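Local coordinates for protein malonyl CoA reductase (malonate semialdehyde-forming) (Sulfolobus tokodaii, PDB 2EP5) that is an aspartate-semialdehyde dehydrogenase family enzyme that probably reduces malonyl-CoA to malonate semialdehyde with NADPH, at residues P110-I120 / R138-P149; V300-G311 / L322-R331. All blocks are in the same frame, centred on the assembly; numbering follows the deposited sequence.

Contact 1: residues P110-I120 / R138-P149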
loop_
_atom_site.group_PDB
_atom_site.type_symbol
_atom_site.label_atom_id
_atom_site.label_comp_id
_atom_site.label_asym_id
_atom_site.label_seq_id
_atom_site.Cartn_x
_atom_site.Cartn_y
_atom_site.Cartn_z
ATOM N N PRO A 110 24.684 -20.508 -6.559
ATOM C CA PRO A 110 25.538 -21.683 -6.797
ATOM C C PRO A 110 27.030 -21.466 -6.502
ATOM O O PRO A 110 27.607 -20.449 -6.890
ATOM C CB PRO A 110 25.276 -22.004 -8.267
ATOM C CG PRO A 110 23.834 -21.593 -8.434
ATOM C CD PRO A 110 23.807 -20.258 -7.715
ATOM N N PHE A 111 27.634 -22.421 -5.795
ATOM C CA PHE A 111 29.051 -22.370 -5.440
ATOM C C PHE A 111 29.418 -21.443 -4.279
ATOM O O PHE A 111 30.545 -21.496 -3.785
ATOM C CB PHE A 111 29.896 -21.968 -6.654
ATOM C CG PHE A 111 29.920 -22.991 -7.749
ATOM C CD1 PHE A 111 30.532 -24.228 -7.551
ATOM C CD2 PHE A 111 29.330 -22.719 -8.984
ATOM C CE1 PHE A 111 30.558 -25.183 -8.569
ATOM C CE2 PHE A 111 29.349 -23.663 -10.007
ATOM C CZ PHE A 111 29.966 -24.902 -9.797
ATOM N N ARG A 112 28.490 -20.597 -3.837
ATOM C CA ARG A 112 28.804 -19.662 -2.754
ATOM C C ARG A 112 29.473 -20.314 -1.553
ATOM O O ARG A 112 30.323 -19.704 -0.900
ATOM C CB ARG A 112 27.549 -18.941 -2.273
ATOM C CG ARG A 112 27.143 -17.742 -3.091
ATOM C CD ARG A 112 25.949 -17.087 -2.414
ATOM N NE ARG A 112 25.238 -16.132 -3.253
ATOM C CZ ARG A 112 23.941 -15.880 -3.114
ATOM N NH1 ARG A 112 23.244 -16.520 -2.181
ATOM N NH2 ARG A 112 23.339 -14.995 -3.897
ATOM N N MET A 113 29.092 -21.552 -1.263
ATOM C CA MET A 113 29.655 -22.258 -0.125
ATOM C C MET A 113 30.725 -23.289 -0.505
ATOM O O MET A 113 31.091 -24.141 0.306
ATOM C CB MET A 113 28.528 -22.910 0.684
ATOM C CG MET A 113 27.553 -21.907 1.316
ATOM S SD MET A 113 28.349 -20.674 2.417
ATOM C CE MET A 113 28.796 -21.701 3.848
ATOM N N ASP A 114 31.237 -23.204 -1.730
ATOM C CA ASP A 114 32.285 -24.118 -2.173
ATOM C C ASP A 114 33.554 -23.670 -1.462
ATOM O O ASP A 114 33.941 -22.512 -1.560
ATOM C CB ASP A 114 32.478 -24.037 -3.689
ATOM C CG ASP A 114 33.471 -25.069 -4.210
ATOM O OD1 ASP A 114 34.652 -25.034 -3.802
ATOM O OD2 ASP A 114 33.070 -25.919 -5.026
ATOM N N PRO A 115 34.206 -24.584 -0.726
ATOM C CA PRO A 115 35.440 -24.360 0.041
ATOM C C PRO A 115 36.602 -23.760 -0.746
ATOM O O PRO A 115 37.511 -23.178 -0.158
ATOM C CB PRO A 115 35.784 -25.753 0.564
ATOM C CG PRO A 115 34.449 -26.411 0.685
ATOM C CD PRO A 115 33.752 -25.978 -0.576
ATOM N N ASP A 116 36.580 -23.905 -2.070
ATOM C CA ASP A 116 37.651 -23.359 -2.902
ATOM C C ASP A 116 37.244 -22.061 -3.584
ATOM O O ASP A 116 38.031 -21.459 -4.320
ATOM C CB ASP A 116 38.069 -24.370 -3.970
ATOM C CG ASP A 116 38.490 -25.696 -3.379
ATOM O OD1 ASP A 116 39.251 -25.692 -2.388
ATOM O OD2 ASP A 116 38.060 -26.740 -3.913
ATOM N N VAL A 117 36.012 -21.626 -3.341
ATOM C CA VAL A 117 35.515 -20.408 -3.955
ATOM C C VAL A 117 35.316 -19.320 -2.909
ATOM O O VAL A 117 34.605 -19.511 -1.922
ATOM C CB VAL A 117 34.188 -20.678 -4.685
ATOM C CG1 VAL A 117 33.711 -19.427 -5.391
ATOM C CG2 VAL A 117 34.374 -21.820 -5.676
ATOM N N PRO A 118 35.948 -18.157 -3.110
ATOM C CA PRO A 118 35.811 -17.055 -2.152
ATOM C C PRO A 118 34.406 -16.444 -2.216
ATOM O O PRO A 118 33.862 -16.253 -3.306
ATOM C CB PRO A 118 36.872 -16.051 -2.609
ATOM C CG PRO A 118 37.775 -16.847 -3.550
ATOM C CD PRO A 118 36.829 -17.780 -4.226
ATOM N N LEU A 119 33.818 -16.173 -1.051
ATOM C CA LEU A 119 32.495 -15.539 -0.970
ATOM C C LEU A 119 32.842 -14.152 -0.452
ATOM O O LEU A 119 33.147 -13.974 0.727
ATOM C CB LEU A 119 31.589 -16.276 0.017
ATOM C CG LEU A 119 30.118 -15.845 0.047
ATOM C CD1 LEU A 119 29.510 -15.932 -1.355
ATOM C CD2 LEU A 119 29.358 -16.730 1.020
ATOM N N ILE A 120 32.804 -13.169 -1.340
ATOM C CA ILE A 120 33.212 -11.829 -0.967
ATOM C C ILE A 120 32.211 -10.721 -0.703
ATOM O O ILE A 120 31.214 -10.561 -1.400
ATOM C CB ILE A 120 34.220 -11.264 -2.003
ATOM C CG1 ILE A 120 35.387 -12.242 -2.189
ATOM C CG2 ILE A 120 34.757 -9.908 -1.536
ATOM C CD1 ILE A 120 36.155 -12.537 -0.916
ATOM N N ARG A 138 43.028 -26.849 -7.500
ATOM C CA ARG A 138 42.069 -27.601 -6.696
ATOM C C ARG A 138 40.841 -28.087 -7.459
ATOM O O ARG A 138 40.423 -29.229 -7.283
ATOM C CB ARG A 138 41.609 -26.775 -5.496
ATOM C CG ARG A 138 42.639 -26.657 -4.398
ATOM C CD ARG A 138 42.229 -25.625 -3.367
ATOM N NE ARG A 138 43.226 -25.504 -2.311
ATOM C CZ ARG A 138 43.137 -24.674 -1.276
ATOM N NH1 ARG A 138 42.082 -23.871 -1.141
ATOM N NH2 ARG A 138 44.106 -24.646 -0.376
ATOM N N LYS A 139 40.257 -27.231 -8.295
ATOM C CA LYS A 139 39.066 -27.615 -9.057
ATOM C C LYS A 139 39.442 -28.140 -10.435
ATOM O O LYS A 139 38.630 -28.771 -11.111
ATOM C CB LYS A 139 38.118 -26.421 -9.235
ATOM C CG LYS A 139 37.731 -25.707 -7.954
ATOM C CD LYS A 139 36.913 -26.587 -7.019
ATOM C CE LYS A 139 35.516 -26.826 -7.555
ATOM N NZ LYS A 139 34.675 -27.557 -6.569
ATOM N N GLY A 140 40.676 -27.874 -10.845
ATOM C CA GLY A 140 41.112 -28.307 -12.158
ATOM C C GLY A 140 40.482 -27.416 -13.213
ATOM O O GLY A 140 40.125 -27.880 -14.295
ATOM N N TRP A 141 40.336 -26.133 -12.891
ATOM C CA TRP A 141 39.747 -25.164 -13.815
ATOM C C TRP A 141 40.827 -24.328 -14.473
ATOM O O TRP A 141 41.878 -24.088 -13.883
ATOM C CB TRP A 141 38.822 -24.168 -13.093
ATOM C CG TRP A 141 37.637 -24.725 -12.391
ATOM C CD1 TRP A 141 36.977 -25.883 -12.675
ATOM C CD2 TRP A 141 36.899 -24.088 -11.344
ATOM N NE1 TRP A 141 35.867 -26.007 -11.871
ATOM C CE2 TRP A 141 35.794 -24.918 -11.046
ATOM C CE3 TRP A 141 37.062 -22.896 -10.631
ATOM C CZ2 TRP A 141 34.851 -24.593 -10.064
ATOM C CZ3 TRP A 141 36.118 -22.569 -9.647
ATOM C CH2 TRP A 141 35.029 -23.418 -9.377
ATOM N N LYS A 142 40.542 -23.859 -15.683
ATOM C CA LYS A 142 41.456 -22.992 -16.411
ATOM C C LYS A 142 41.048 -21.564 -16.050
ATOM O O LYS A 142 41.800 -20.614 -16.268
ATOM C CB LYS A 142 41.296 -23.187 -17.920
ATOM C CG LYS A 142 41.606 -24.585 -18.414
ATOM C CD LYS A 142 41.253 -24.762 -19.891
ATOM C CE LYS A 142 42.033 -23.815 -20.794
ATOM N NZ LYS A 142 41.773 -24.072 -22.247
ATOM N N GLY A 143 39.847 -21.427 -15.492
ATOM C CA GLY A 143 39.338 -20.117 -15.129
ATOM C C GLY A 143 39.348 -19.777 -13.651
ATOM O O GLY A 143 39.963 -20.471 -12.842
ATOM N N ILE A 144 38.653 -18.696 -13.313
ATOM C CA ILE A 144 38.552 -18.200 -11.947
ATOM C C ILE A 144 37.093 -17.910 -11.586
ATOM O O ILE A 144 36.356 -17.324 -12.378
ATOM C CB ILE A 144 39.357 -16.889 -11.783
ATOM C CG1 ILE A 144 40.858 -17.172 -11.883
ATOM C CG2 ILE A 144 38.996 -16.210 -10.472
ATOM C CD1 ILE A 144 41.387 -18.164 -10.847
ATOM N N LEU A 145 36.678 -18.325 -10.394
ATOM C CA LEU A 145 35.315 -18.081 -9.937
ATOM C C LEU A 145 35.305 -17.443 -8.554
ATOM O O LEU A 145 35.955 -17.932 -7.617
ATOM C CB LEU A 145 34.506 -19.379 -9.901
ATOM C CG LEU A 145 33.052 -19.197 -9.451
ATOM C CD1 LEU A 145 32.334 -18.283 -10.420
ATOM C CD2 LEU A 145 32.345 -20.533 -9.388
ATOM N N VAL A 146 34.574 -16.335 -8.442
ATOM C CA VAL A 146 34.434 -15.605 -7.183
ATOM C C VAL A 146 32.939 -15.406 -6.947
ATOM O O VAL A 146 32.173 -15.191 -7.887
ATOM C CB VAL A 146 35.137 -14.220 -7.237
ATOM C CG1 VAL A 146 34.946 -13.485 -5.910
ATOM C CG2 VAL A 146 36.633 -14.398 -7.528
ATOM N N LYS A 147 32.514 -15.487 -5.698
ATOM C CA LYS A 147 31.105 -15.329 -5.408
ATOM C C LYS A 147 30.803 -14.224 -4.418
ATOM O O LYS A 147 31.661 -13.803 -3.645
ATOM C CB LYS A 147 30.537 -16.654 -4.903
ATOM C CG LYS A 147 30.282 -17.675 -6.006
ATOM C CD LYS A 147 29.062 -17.278 -6.837
ATOM C CE LYS A 147 28.884 -18.177 -8.043
ATOM N NZ LYS A 147 27.525 -18.049 -8.631
ATOM N N ASN A 148 29.571 -13.738 -4.475
ATOM C CA ASN A 148 29.094 -12.703 -3.572
ATOM C C ASN A 148 27.934 -13.349 -2.829
ATOM O O ASN A 148 27.208 -14.172 -3.388
ATOM C CB ASN A 148 28.630 -11.477 -4.359
ATOM C CG ASN A 148 29.783 -10.733 -4.990
ATOM O OD1 ASN A 148 29.857 -10.583 -6.209
ATOM N ND2 ASN A 148 30.702 -10.265 -4.156
ATOM N N PRO A 149 27.741 -12.986 -1.560
ATOM C CA PRO A 149 26.656 -13.577 -0.777
ATOM C C PRO A 149 25.236 -13.080 -1.009
ATOM O O PRO A 149 24.993 -12.101 -1.717
ATOM C CB PRO A 149 27.109 -13.325 0.660
ATOM C CG PRO A 149 27.749 -11.970 0.549
ATOM C CD PRO A 149 28.571 -12.095 -0.727
HETATM O O HOH W 1 35.085 -27.945 -3.436
HETATM O O HOH W 2 41.002 -22.420 -3.747
#
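Strand 144-147 is the last strand of the parallel, Rossmann-type sheet in the NAD-binding domain, and segment 110-120 runs along its outer edge without forming a regular strand, joined by a single backbone bridge between L119 and K147. K147 N donates to P118 O (2.9 Å, 160°), and I120 N donates to K147 O. One step on, the side chain of N148 extends the pattern: its ND2 reaches I120 O at 2.8 Å, with that oxygen almost in the amide plane, while its OD1 is taken by T337.

Beside this bridge the apolar groups interlock. V117 has CG1 anti to its backbone N (chi1 -177°), which turns that methyl toward L145 CG and K147 CG; its other methyl, CG2, meets W141 CH2. F111 crosses L145 at about a right angle, CD2 to CD2 at 3.7 Å. The lysine K147 bends at chi2 and carries NZ to a salt bridge with E94 and hydrogen bonds with S106 and A108, which probably balances its buried charge.

Toward the solvent end, two successive type I turns, F111-D114 and D114-V117, present acids to R138 and K139 of helix 132-140. D114 divides its carboxylate: OD1 closes an Asx turn onto D116 N with its anti lone pair, and OD2 holds K139 NZ through its syn lone pair at 2.8 Å. A water links D114 OD1, D116 OD2 and K139 NZ. D116 also forms a longer salt bridge, OD1 to R138 NH1 at 3.6 Å.

At the other end, near the predicted nucleophile C151, R112 NH1 forms a salt bridge with E211 and NH2 a hydrogen bond to N107 O. Its guanidinium lies with one face over P149 C, and NE makes a weak bond, 2.8 Å long and bent to 119°, to N148 O.

Contact 2: residues V300-G311 / L322-R331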
loop_
_atom_site.group_PDB
_atom_site.type_symbol
_atom_site.label_atom_id
_atom_site.label_comp_id
_atom_site.label_asym_id
_atom_site.label_seq_id
_atom_site.Cartn_x
_atom_site.Cartn_y
_atom_site.Cartn_z
ATOM N N VAL A 300 17.588 3.993 3.186
ATOM C CA VAL A 300 17.929 3.008 2.164
ATOM C C VAL A 300 18.971 3.475 1.148
ATOM O O VAL A 300 19.812 2.689 0.716
ATOM C CB VAL A 300 16.672 2.542 1.391
ATOM C CG1 VAL A 300 16.232 3.604 0.399
ATOM C CG2 VAL A 300 16.962 1.229 0.682
ATOM N N ASN A 301 18.926 4.746 0.772
ATOM C CA ASN A 301 19.854 5.279 -0.221
ATOM C C ASN A 301 21.211 5.753 0.297
ATOM O O ASN A 301 22.034 6.233 -0.480
ATOM C CB ASN A 301 19.185 6.420 -0.996
ATOM C CG ASN A 301 17.981 5.956 -1.791
ATOM O OD1 ASN A 301 18.076 5.029 -2.593
ATOM N ND2 ASN A 301 16.840 6.601 -1.576
ATOM N N ALA A 302 21.451 5.615 1.598
ATOM C CA ALA A 302 22.712 6.043 2.197
ATOM C C ALA A 302 23.921 5.720 1.323
ATOM O O ALA A 302 24.155 4.563 0.969
ATOM C CB ALA A 302 22.877 5.407 3.569
ATOM N N GLU A 303 24.682 6.758 0.985
ATOM C CA GLU A 303 25.874 6.633 0.152
ATOM C C GLU A 303 25.652 5.760 -1.080
ATOM O O GLU A 303 26.376 4.800 -1.325
ATOM C CB GLU A 303 27.042 6.107 0.992
ATOM C CG GLU A 303 27.376 7.036 2.148
ATOM C CD GLU A 303 28.589 6.603 2.943
ATOM O OE1 GLU A 303 29.684 6.506 2.350
ATOM O OE2 GLU A 303 28.445 6.372 4.166
ATOM N N SER A 304 24.633 6.115 -1.849
ATOM C CA SER A 304 24.294 5.403 -3.069
ATOM C C SER A 304 23.806 3.982 -2.832
ATOM O O SER A 304 23.668 3.206 -3.779
ATOM C CB SER A 304 25.498 5.386 -4.006
ATOM O OG SER A 304 25.977 6.705 -4.190
ATOM N N GLY A 305 23.533 3.646 -1.576
ATOM C CA GLY A 305 23.053 2.312 -1.265
ATOM C C GLY A 305 24.162 1.320 -0.955
ATOM O O GLY A 305 23.931 0.109 -0.947
ATOM N N MET A 306 25.364 1.829 -0.705
ATOM C CA MET A 306 26.501 0.975 -0.383
ATOM C C MET A 306 26.778 0.957 1.113
ATOM O O MET A 306 27.545 0.132 1.602
ATOM C CB MET A 306 27.757 1.435 -1.129
ATOM C CG MET A 306 27.837 0.911 -2.548
ATOM S SD MET A 306 27.624 -0.881 -2.568
ATOM C CE MET A 306 29.244 -1.416 -2.038
ATOM N N ALA A 307 26.147 1.869 1.837
ATOM C CA ALA A 307 26.334 1.943 3.273
ATOM C C ALA A 307 25.108 1.375 3.985
ATOM O O ALA A 307 23.980 1.541 3.526
ATOM C CB ALA A 307 26.569 3.403 3.695
ATOM N N VAL A 308 25.333 0.682 5.092
ATOM C CA VAL A 308 24.228 0.131 5.867
ATOM C C VAL A 308 24.014 1.064 7.054
ATOM O O VAL A 308 24.959 1.691 7.540
ATOM C CB VAL A 308 24.539 -1.281 6.401
ATOM C CG1 VAL A 308 24.783 -2.231 5.242
ATOM C CG2 VAL A 308 25.738 -1.224 7.335
ATOM N N THR A 309 22.776 1.168 7.515
ATOM C CA THR A 309 22.487 2.042 8.636
ATOM C C THR A 309 22.064 1.217 9.842
ATOM O O THR A 309 21.161 0.386 9.744
ATOM C CB THR A 309 21.373 3.032 8.281
ATOM O OG1 THR A 309 21.723 3.725 7.074
ATOM C CG2 THR A 309 21.175 4.035 9.404
ATOM N N VAL A 310 22.727 1.460 10.970
ATOM C CA VAL A 310 22.454 0.759 12.217
ATOM C C VAL A 310 21.841 1.716 13.236
ATOM O O VAL A 310 22.217 2.889 13.309
ATOM C CB VAL A 310 23.753 0.172 12.830
ATOM C CG1 VAL A 310 23.452 -0.470 14.160
ATOM C CG2 VAL A 310 24.376 -0.854 11.887
ATOM N N GLY A 311 20.894 1.205 14.017
ATOM C CA GLY A 311 20.242 2.008 15.033
ATOM C C GLY A 311 19.757 1.150 16.189
ATOM O O GLY A 311 19.913 -0.073 16.180
ATOM N N LEU A 322 20.480 -4.674 18.084
ATOM C CA LEU A 322 20.704 -3.618 17.114
ATOM C C LEU A 322 19.875 -3.866 15.863
ATOM O O LEU A 322 19.536 -5.010 15.550
ATOM C CB LEU A 322 22.197 -3.510 16.770
ATOM C CG LEU A 322 22.947 -4.650 16.082
ATOM C CD1 LEU A 322 22.611 -4.677 14.596
ATOM C CD2 LEU A 322 24.436 -4.435 16.253
ATOM N N VAL A 323 19.524 -2.776 15.180
ATOM C CA VAL A 323 18.739 -2.819 13.949
ATOM C C VAL A 323 19.597 -2.269 12.812
ATOM O O VAL A 323 20.165 -1.177 12.908
ATOM C CB VAL A 323 17.443 -1.961 14.062
ATOM C CG1 VAL A 323 16.690 -1.979 12.739
ATOM C CG2 VAL A 323 16.542 -2.506 15.184
ATOM N N VAL A 324 19.692 -3.036 11.734
ATOM C CA VAL A 324 20.486 -2.633 10.586
ATOM C C VAL A 324 19.621 -2.611 9.329
ATOM O O VAL A 324 18.681 -3.395 9.188
ATOM C CB VAL A 324 21.668 -3.592 10.376
ATOM C CG1 VAL A 324 21.145 -4.997 10.099
ATOM C CG2 VAL A 324 22.548 -3.102 9.234
ATOM N N LEU A 325 19.947 -1.705 8.419
ATOM C CA LEU A 325 19.203 -1.568 7.180
ATOM C C LEU A 325 20.189 -1.388 6.040
ATOM O O LEU A 325 21.230 -0.760 6.206
ATOM C CB LEU A 325 18.274 -0.357 7.276
ATOM C CG LEU A 325 17.203 -0.044 6.208
ATOM C CD1 LEU A 325 17.647 1.112 5.345
ATOM C CD2 LEU A 325 16.896 -1.276 5.375
ATOM N N GLY A 326 19.863 -1.962 4.890
ATOM C CA GLY A 326 20.720 -1.839 3.728
ATOM C C GLY A 326 19.940 -1.983 2.431
ATOM O O GLY A 326 18.858 -2.571 2.408
ATOM N N ASP A 327 20.479 -1.426 1.352
ATOM C CA ASP A 327 19.843 -1.516 0.042
ATOM C C ASP A 327 20.200 -2.914 -0.475
ATOM O O ASP A 327 21.367 -3.193 -0.774
ATOM C CB ASP A 327 20.422 -0.446 -0.884
ATOM C CG ASP A 327 19.710 -0.374 -2.224
ATOM O OD1 ASP A 327 19.287 -1.428 -2.747
ATOM O OD2 ASP A 327 19.593 0.746 -2.765
ATOM N N ASN A 328 19.203 -3.791 -0.561
ATOM C CA ASN A 328 19.421 -5.165 -1.026
ATOM C C ASN A 328 19.856 -5.251 -2.494
ATOM O O ASN A 328 20.444 -6.250 -2.913
ATOM C CB ASN A 328 18.144 -5.988 -0.832
ATOM C CG ASN A 328 16.944 -5.345 -1.494
ATOM O OD1 ASN A 328 16.529 -4.245 -1.110
ATOM N ND2 ASN A 328 16.388 -6.013 -2.502
ATOM N N LEU A 329 19.564 -4.213 -3.272
ATOM C CA LEU A 329 19.929 -4.192 -4.690
ATOM C C LEU A 329 21.369 -3.751 -4.951
ATOM O O LEU A 329 22.003 -4.183 -5.919
ATOM C CB LEU A 329 18.989 -3.264 -5.461
ATOM C CG LEU A 329 17.501 -3.609 -5.505
ATOM C CD1 LEU A 329 16.792 -2.589 -6.391
ATOM C CD2 LEU A 329 17.302 -5.024 -6.058
ATOM N N VAL A 330 21.871 -2.883 -4.082
ATOM C CA VAL A 330 23.216 -2.340 -4.209
ATOM C C VAL A 330 24.197 -3.074 -3.292
ATOM O O VAL A 330 24.980 -3.918 -3.741
ATOM C CB VAL A 330 23.190 -0.818 -3.878
ATOM C CG1 VAL A 330 24.569 -0.213 -4.007
ATOM C CG2 VAL A 330 22.225 -0.117 -4.819
ATOM N N ARG A 331 24.152 -2.750 -2.007
ATOM C CA ARG A 331 25.018 -3.397 -1.034
ATOM C C ARG A 331 24.816 -4.908 -1.109
ATOM O O ARG A 331 25.762 -5.682 -0.968
ATOM C CB ARG A 331 24.667 -2.936 0.377
ATOM C CG ARG A 331 25.617 -3.462 1.433
ATOM C CD ARG A 331 26.899 -2.671 1.353
ATOM N NE ARG A 331 28.084 -3.500 1.456
ATOM C CZ ARG A 331 29.319 -3.020 1.415
ATOM N NH1 ARG A 331 29.518 -1.718 1.275
ATOM N NH2 ARG A 331 30.352 -3.839 1.526
HETATM O O HOH W 3 23.074 -0.549 1.684
#
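R331 leaves the end of segment 322-331 and reaches back across segment 300-311, beside the hairpin of strands 308-316 and 319-326. Its CB lies 3.4 Å from G305 O, the carbonyl to which R331 N makes a weak bond. CG, anti to the backbone N (chi1 -174°), approaches V308 CG1 at 4.1 Å. Bends at chi2 and chi3 then bring the guanidinium to M306: NH1 donates to M306 O, though the position of M306 O is less sure, and M306 CE sits over one face, 3.3 Å from NH1. NH2 ends on E123, in a salt bridge, and on N121. Cut back to an alanine, this position would lose the guanidinium, and E123 is likely to be left without its positive mate.

Next to it, M306 SD touches V330 CG1 at 3.4 Å, and D327 CB packs by G305 O. G305 has no room for a side chain: a CB would run into D327 OD2. A water ties G305 O and A307 O to D327 N.

Beyond, the strands pair antiparallel. T309 N to L325 O and L325 N to T309 O are both 2.8 Å. G311 and V323 likewise exchange two backbone bonds, while V310 and V324 form the non-hydrogen-bonded pair between them, CG2 to CG2 at 3.9 Å.

V308 and V324 rest on helix 151-160, strand 285-287 borders 308-316, and strand 244-251 flanks 319-326; V323 also packs on P199 of the second subunit.

Overall arrangement
Both contacts are largely buried, yet they sit on opposite sides of the chain's centre, with centres about 26 Å apart and nearest atoms about 7 Å apart. Contact 1 belongs to the NAD-binding domain, where an irregular loop edges the parallel sheet; contact 2 belongs to the dimerisation domain, inside the mixed sheet. The first has one backbone bridge, acid-base pairs at its more exposed end and buried R112 and K147, whereas the second has a regular antiparallel ladder, with V310 against V324 at its non-hydrogen-bonded pair, leaving its charged arginine for the end. Each brings an arginine near the predicted nucleophile C151: R112 at about 7 Å and R331 at about 8 Å, between side chains.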